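Local coordinates for protein triacylglycerol lipase (PDB 5AH1) that hydrolyses ester bonds, as a zinc-binding triacylglycerol lipase of the alpha/beta-hydrolase fold that also acts on synthetic polyesters, at residues Met87-Arg91 / Asp92-Gly96; Glu282-Arg285 / Asp286-Glu289. One frame throughout, in Å; residues are numbered along the deposited sequence. Where two conformers were deposited one is given.

Contact 1: Met87-Arg91 / Asp92-Gly96; sequences MGFGR and DELLG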
loop_
_atom_site.group_PDB
_atom_site.type_symbol
_atom_site.label_atom_id
_atom_site.label_comp_id
_atom_site.label_asym_id
_atom_site.label_seq_id
_atom_site.Cartn_x
_atom_site.Cartn_y
_atom_site.Cartn_z
ATOM N N MET A 87 -5.796 -3.454 4.588
ATOM C CA MET A 87 -6.928 -2.985 5.381
ATOM C C MET A 87 -7.300 -1.523 5.103
ATOM O O MET A 87 -7.741 -0.800 5.996
ATOM C CB MET A 87 -6.721 -3.285 6.876
ATOM C CG MET A 87 -6.975 -4.776 7.201
ATOM S SD MET A 87 -8.735 -5.199 7.067
ATOM C CE MET A 87 -9.302 -4.505 8.596
ATOM N N GLY A 88 -7.142 -1.111 3.841
ATOM C CA GLY A 88 -7.710 0.134 3.345
ATOM C C GLY A 88 -9.007 -0.118 2.603
ATOM O O GLY A 88 -9.209 -1.210 2.062
ATOM N N PHE A 89 -9.895 0.878 2.608
ATOM C CA PHE A 89 -11.238 0.747 2.048
ATOM C C PHE A 89 -11.552 1.874 1.071
ATOM O O PHE A 89 -10.744 2.784 0.892
ATOM C CB PHE A 89 -12.243 0.657 3.192
ATOM C CG PHE A 89 -12.026 -0.565 4.027
ATOM C CD1 PHE A 89 -12.534 -1.792 3.627
ATOM C CD2 PHE A 89 -11.246 -0.510 5.174
ATOM C CE1 PHE A 89 -12.276 -2.954 4.361
ATOM C CE2 PHE A 89 -11.000 -1.660 5.913
ATOM C CZ PHE A 89 -11.519 -2.885 5.507
ATOM N N GLY A 90 -12.715 1.789 0.437
ATOM C CA GLY A 90 -13.082 2.698 -0.635
ATOM C C GLY A 90 -13.743 3.970 -0.174
ATOM O O GLY A 90 -14.093 4.137 1.000
ATOM N N ARG A 91 -13.920 4.875 -1.125
ATOM C CA ARG A 91 -14.524 6.178 -0.863
ATOM C C ARG A 91 -15.952 6.086 -0.349
ATOM O O ARG A 91 -16.409 6.991 0.337
ATOM C CB ARG A 91 -14.496 7.037 -2.127
ATOM C CG ARG A 91 -13.112 7.476 -2.523
ATOM C CD ARG A 91 -13.134 8.371 -3.769
ATOM N NE ARG A 91 -13.948 9.575 -3.617
ATOM C CZ ARG A 91 -13.524 10.687 -3.032
ATOM N NH1 ARG A 91 -12.306 10.763 -2.519
ATOM N NH2 ARG A 91 -14.324 11.736 -2.939
ATOM N N ASP A 92 -16.645 5.000 -0.695
ATOM C CA ASP A 92 -18.019 4.756 -0.269
ATOM C C ASP A 92 -18.099 3.935 1.018
ATOM O O ASP A 92 -19.177 3.497 1.406
ATOM C CB ASP A 92 -18.772 4.009 -1.374
ATOM C CG ASP A 92 -18.192 2.622 -1.648
ATOM O OD1 ASP A 92 -16.952 2.482 -1.660
ATOM O OD2 ASP A 92 -18.983 1.672 -1.846
ATOM N N GLU A 93 -16.969 3.720 1.679
ATOM C CA GLU A 93 -16.930 2.923 2.901
ATOM C C GLU A 93 -16.511 3.777 4.094
ATOM O O GLU A 93 -16.041 4.901 3.926
ATOM C CB GLU A 93 -15.983 1.723 2.714
ATOM C CG GLU A 93 -16.424 0.808 1.565
ATOM C CD GLU A 93 -15.586 -0.439 1.395
ATOM O OE1 GLU A 93 -14.536 -0.382 0.730
ATOM O OE2 GLU A 93 -16.006 -1.507 1.875
ATOM N N LEU A 94 -16.736 3.243 5.291
ATOM C CA LEU A 94 -16.338 3.877 6.554
ATOM C C LEU A 94 -17.017 5.218 6.792
ATOM O O LEU A 94 -16.451 6.099 7.445
ATOM C CB LEU A 94 -14.812 4.039 6.644
ATOM C CG LEU A 94 -13.979 2.772 6.456
ATOM C CD1 LEU A 94 -12.511 3.082 6.735
ATOM C CD2 LEU A 94 -14.490 1.632 7.345
ATOM N N LEU A 95 -18.239 5.351 6.282
ATOM C CA LEU A 95 -19.060 6.535 6.515
ATOM C C LEU A 95 -18.313 7.805 6.153
ATOM O O LEU A 95 -18.448 8.836 6.815
ATOM C CB LEU A 95 -19.538 6.568 7.970
ATOM C CG LEU A 95 -20.458 5.394 8.315
ATOM C CD1 LEU A 95 -20.775 5.366 9.784
ATOM C CD2 LEU A 95 -21.741 5.435 7.510
ATOM N N GLY A 96 -17.547 7.739 5.074
ATOM C CA GLY A 96 -16.922 8.930 4.527
ATOM C C GLY A 96 -15.504 9.196 4.990
ATOM O O GLY A 96 -14.861 10.102 4.457
HETATM O O HOH W 1 -14.739 7.168 2.657
HETATM O O HOH W 2 -18.352 6.861 2.333
#
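A type I beta turn from Gly90 to Glu93 brings Phe89, Gly90, Glu93 and Leu94 together. Its backbone bond runs from Glu93 N to Gly90 O over 3.0 Å, the donor standing well above the carbonyl plane, 60° out of it. A second bond closes the turn from the side-chain end: Gly90 N gives its hydrogen to Glu93 OE1 at 2.8 Å, nearly straight at 165°. The proton arrives on the anti side of OE1, somewhat out of the carboxylate plane. With the backbone bond, one residue holds Gly90 by both amide and carbonyl. The Glu93 side chain achieves this by staying extended beyond CG and reaching back along the turn.

The same oxygen lies in the plane of the Phe89 ring, at its edge, 3.5 Å from Phe89 CB, and ring and carboxylate planes stand 85° apart. A salt bridge from Lys270 also reaches Glu93 OE1, and this shared load would probably favour the charged form of the carboxylate. The turn belongs to the long loop between strand 80-83 of the parallel sheet and helix 106-112. Here its apolar side meets helix 242-257, where Phe89 and Leu94 both touch Leu253. Leu94 CD1 approaches Phe89 CD2 obliquely at 4.1 Å, with the two side chains crossing at about a right angle.

On the polar side, water 1 lies 2.9 Å from both Arg91 O and Glu93 O. Water 2 donates to Arg91 O at 2.8 Å and only weakly to Glu93 O. The guanidinium of Arg91 is directed elsewhere, into a salt bridge with Asp105.

Contact 2: Glu282-Arg285 / Asp286-Glu289; sequences ESQR and DYIE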
loop_
_atom_site.group_PDB
_atom_site.type_symbol
_atom_site.label_atom_id
_atom_site.label_comp_id
_atom_site.label_asym_id
_atom_site.label_seq_id
_atom_site.Cartn_x
_atom_site.Cartn_y
_atom_site.Cartn_z
ATOM N N GLU A 282 -26.633 -12.328 7.251
ATOM C CA GLU A 282 -25.535 -12.412 8.207
ATOM C C GLU A 282 -25.187 -11.025 8.712
ATOM O O GLU A 282 -25.148 -10.072 7.943
ATOM C CB GLU A 282 -24.320 -13.045 7.539
ATOM C CG GLU A 282 -23.189 -13.377 8.495
ATOM C CD GLU A 282 -22.003 -14.024 7.805
ATOM O OE1 GLU A 282 -21.739 -13.704 6.626
ATOM O OE2 GLU A 282 -21.317 -14.850 8.443
ATOM N N SER A 283 -24.967 -10.906 10.015
ATOM C CA SER A 283 -24.533 -9.637 10.588
ATOM C C SER A 283 -23.073 -9.364 10.274
ATOM O O SER A 283 -22.312 -10.288 9.988
ATOM C CB SER A 283 -24.707 -9.661 12.100
ATOM O OG SER A 283 -23.817 -10.593 12.679
ATOM N N GLN A 284 -22.667 -8.100 10.367
ATOM C CA GLN A 284 -21.264 -7.761 10.179
ATOM C C GLN A 284 -20.392 -8.499 11.191
ATOM O O GLN A 284 -19.325 -8.995 10.838
ATOM C CB GLN A 284 -21.040 -6.247 10.263
ATOM C CG GLN A 284 -19.626 -5.789 9.909
ATOM C CD GLN A 284 -19.369 -5.719 8.410
ATOM O OE1 GLN A 284 -20.200 -6.124 7.602
ATOM N NE2 GLN A 284 -18.220 -5.192 8.037
ATOM N N ARG A 285 -20.833 -8.585 12.441
ATOM C CA ARG A 285 -20.034 -9.266 13.453
ATOM C C ARG A 285 -19.834 -10.743 13.116
ATOM O O ARG A 285 -18.741 -11.274 13.281
ATOM C CB ARG A 285 -20.676 -9.123 14.831
ATOM C CG ARG A 285 -19.924 -9.848 15.939
ATOM C CD ARG A 285 -20.509 -11.235 16.190
ATOM N NE ARG A 285 -19.622 -12.076 16.986
ATOM C CZ ARG A 285 -19.594 -12.104 18.314
ATOM N NH1 ARG A 285 -20.407 -11.327 19.025
ATOM N NH2 ARG A 285 -18.746 -12.912 18.935
ATOM N N ASP A 286 -20.890 -11.421 12.673
ATOM C CA ASP A 286 -20.771 -12.836 12.353
ATOM C C ASP A 286 -19.880 -13.045 11.127
ATOM O O ASP A 286 -19.091 -13.993 11.069
ATOM C CB ASP A 286 -22.153 -13.455 12.159
ATOM C CG ASP A 286 -22.870 -13.716 13.479
ATOM O OD1 ASP A 286 -22.235 -13.617 14.554
ATOM O OD2 ASP A 286 -24.067 -14.055 13.444
ATOM N N TYR A 287 -19.964 -12.120 10.180
ATOM C CA TYR A 287 -19.148 -12.158 8.965
ATOM C C TYR A 287 -17.672 -11.997 9.306
ATOM O O TYR A 287 -16.839 -12.769 8.834
ATOM C CB TYR A 287 -19.654 -11.049 8.047
ATOM C CG TYR A 287 -18.756 -10.576 6.922
ATOM C CD1 TYR A 287 -18.306 -11.433 5.923
ATOM C CD2 TYR A 287 -18.414 -9.237 6.817
ATOM C CE1 TYR A 287 -17.499 -10.965 4.872
ATOM C CE2 TYR A 287 -17.625 -8.760 5.776
ATOM C CZ TYR A 287 -17.165 -9.620 4.802
ATOM O OH TYR A 287 -16.386 -9.133 3.768
ATOM N N ILE A 288 -17.355 -11.027 10.158
ATOM C CA ILE A 288 -15.972 -10.821 10.581
ATOM C C ILE A 288 -15.409 -12.034 11.331
ATOM O O ILE A 288 -14.278 -12.464 11.079
ATOM C CB ILE A 288 -15.836 -9.529 11.439
ATOM C CG1 ILE A 288 -16.150 -8.279 10.600
ATOM C CG2 ILE A 288 -14.446 -9.431 12.060
ATOM C CD1 ILE A 288 -15.444 -8.162 9.275
ATOM N N GLU A 289 -16.192 -12.589 12.248
ATOM C CA GLU A 289 -15.740 -13.757 12.991
ATOM C C GLU A 289 -15.484 -14.928 12.041
ATOM O O GLU A 289 -14.503 -15.667 12.187
ATOM C CB GLU A 289 -16.777 -14.132 14.054
ATOM C CG GLU A 289 -16.333 -15.238 14.993
ATOM C CD GLU A 289 -17.154 -15.283 16.268
ATOM O OE1 GLU A 289 -18.258 -14.693 16.297
ATOM O OE2 GLU A 289 -16.688 -15.911 17.246
HETATM O O HOH W 3 -25.651 -13.345 11.546
#
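The chain enters helix 284-292 here, and its first i to i+4 bonds are regular: Tyr287 N to Ser283 O, Ile288 N to Gln284 O at 2.9 Å and Glu289 N to Arg285 O. Ser283 OG accepts from Asp286 N at 3.0 Å, also nearly straight. The hydroxyl comes into line because chi1 of 67° sets it between the backbone N and the carbonyl carbon, turned over the start of the helix. Water 3 adds a second tie, accepting from Ser283 N and donating to Asp286 OD2 at 2.6 Å.

From the same first turn, Arg285 reaches along the helix to Glu289, the two side chains lying side by side and pointing the same way. In the conformer given, one of two deposited for Arg285, the guanidinium grips side-on, NE and NH2 both reaching Glu289 OE1, at 3.0 Å from NE and 3.2 Å from NH2. Both nitrogens come from the same face of the carboxylate, above its plane, and the two flat groups are only 24° apart. Asp286 OD1 joins this salt-bridge network by charge alone, a long 3.9 Å from Arg285 NE and well out of the guanidinium plane.

On another side, the Glu282 carboxylate lies against Tyr287, its OE2 3.5 Å from Tyr287 CA, while OE1 is paired with Arg290. Gln284 runs alongside Tyr287, its CD in the ring plane at the edge; Lys278 binds its OE1, and Tyr287 OH bonds to Leu269 N. The serine capping bond is the N-cap motif of a helix start, and the Arg285-Glu289 pair is the i to i+4 salt bridge common along exposed helix surfaces.

Contact 1 comes first along the chain, in the loop between strand 80-83 and helix 106-112, and contact 2 follows almost two hundred residues later at the start of helix 284-292. Their centres are 18 Å apart and their nearest atoms about 7 Å, without touching. Both lie on the same side of the chain's centre, contact 2 farther out, at 26 Å against 15 Å. The loop 266-270 connects them: Tyr267 meets Phe89 and Leu94 of contact 1 and also touches Ile288 of contact 2, while Lys270 pairs with Glu93. One intervening loop thus ties the turn in the loop after strand 80-83 to the outlying helix.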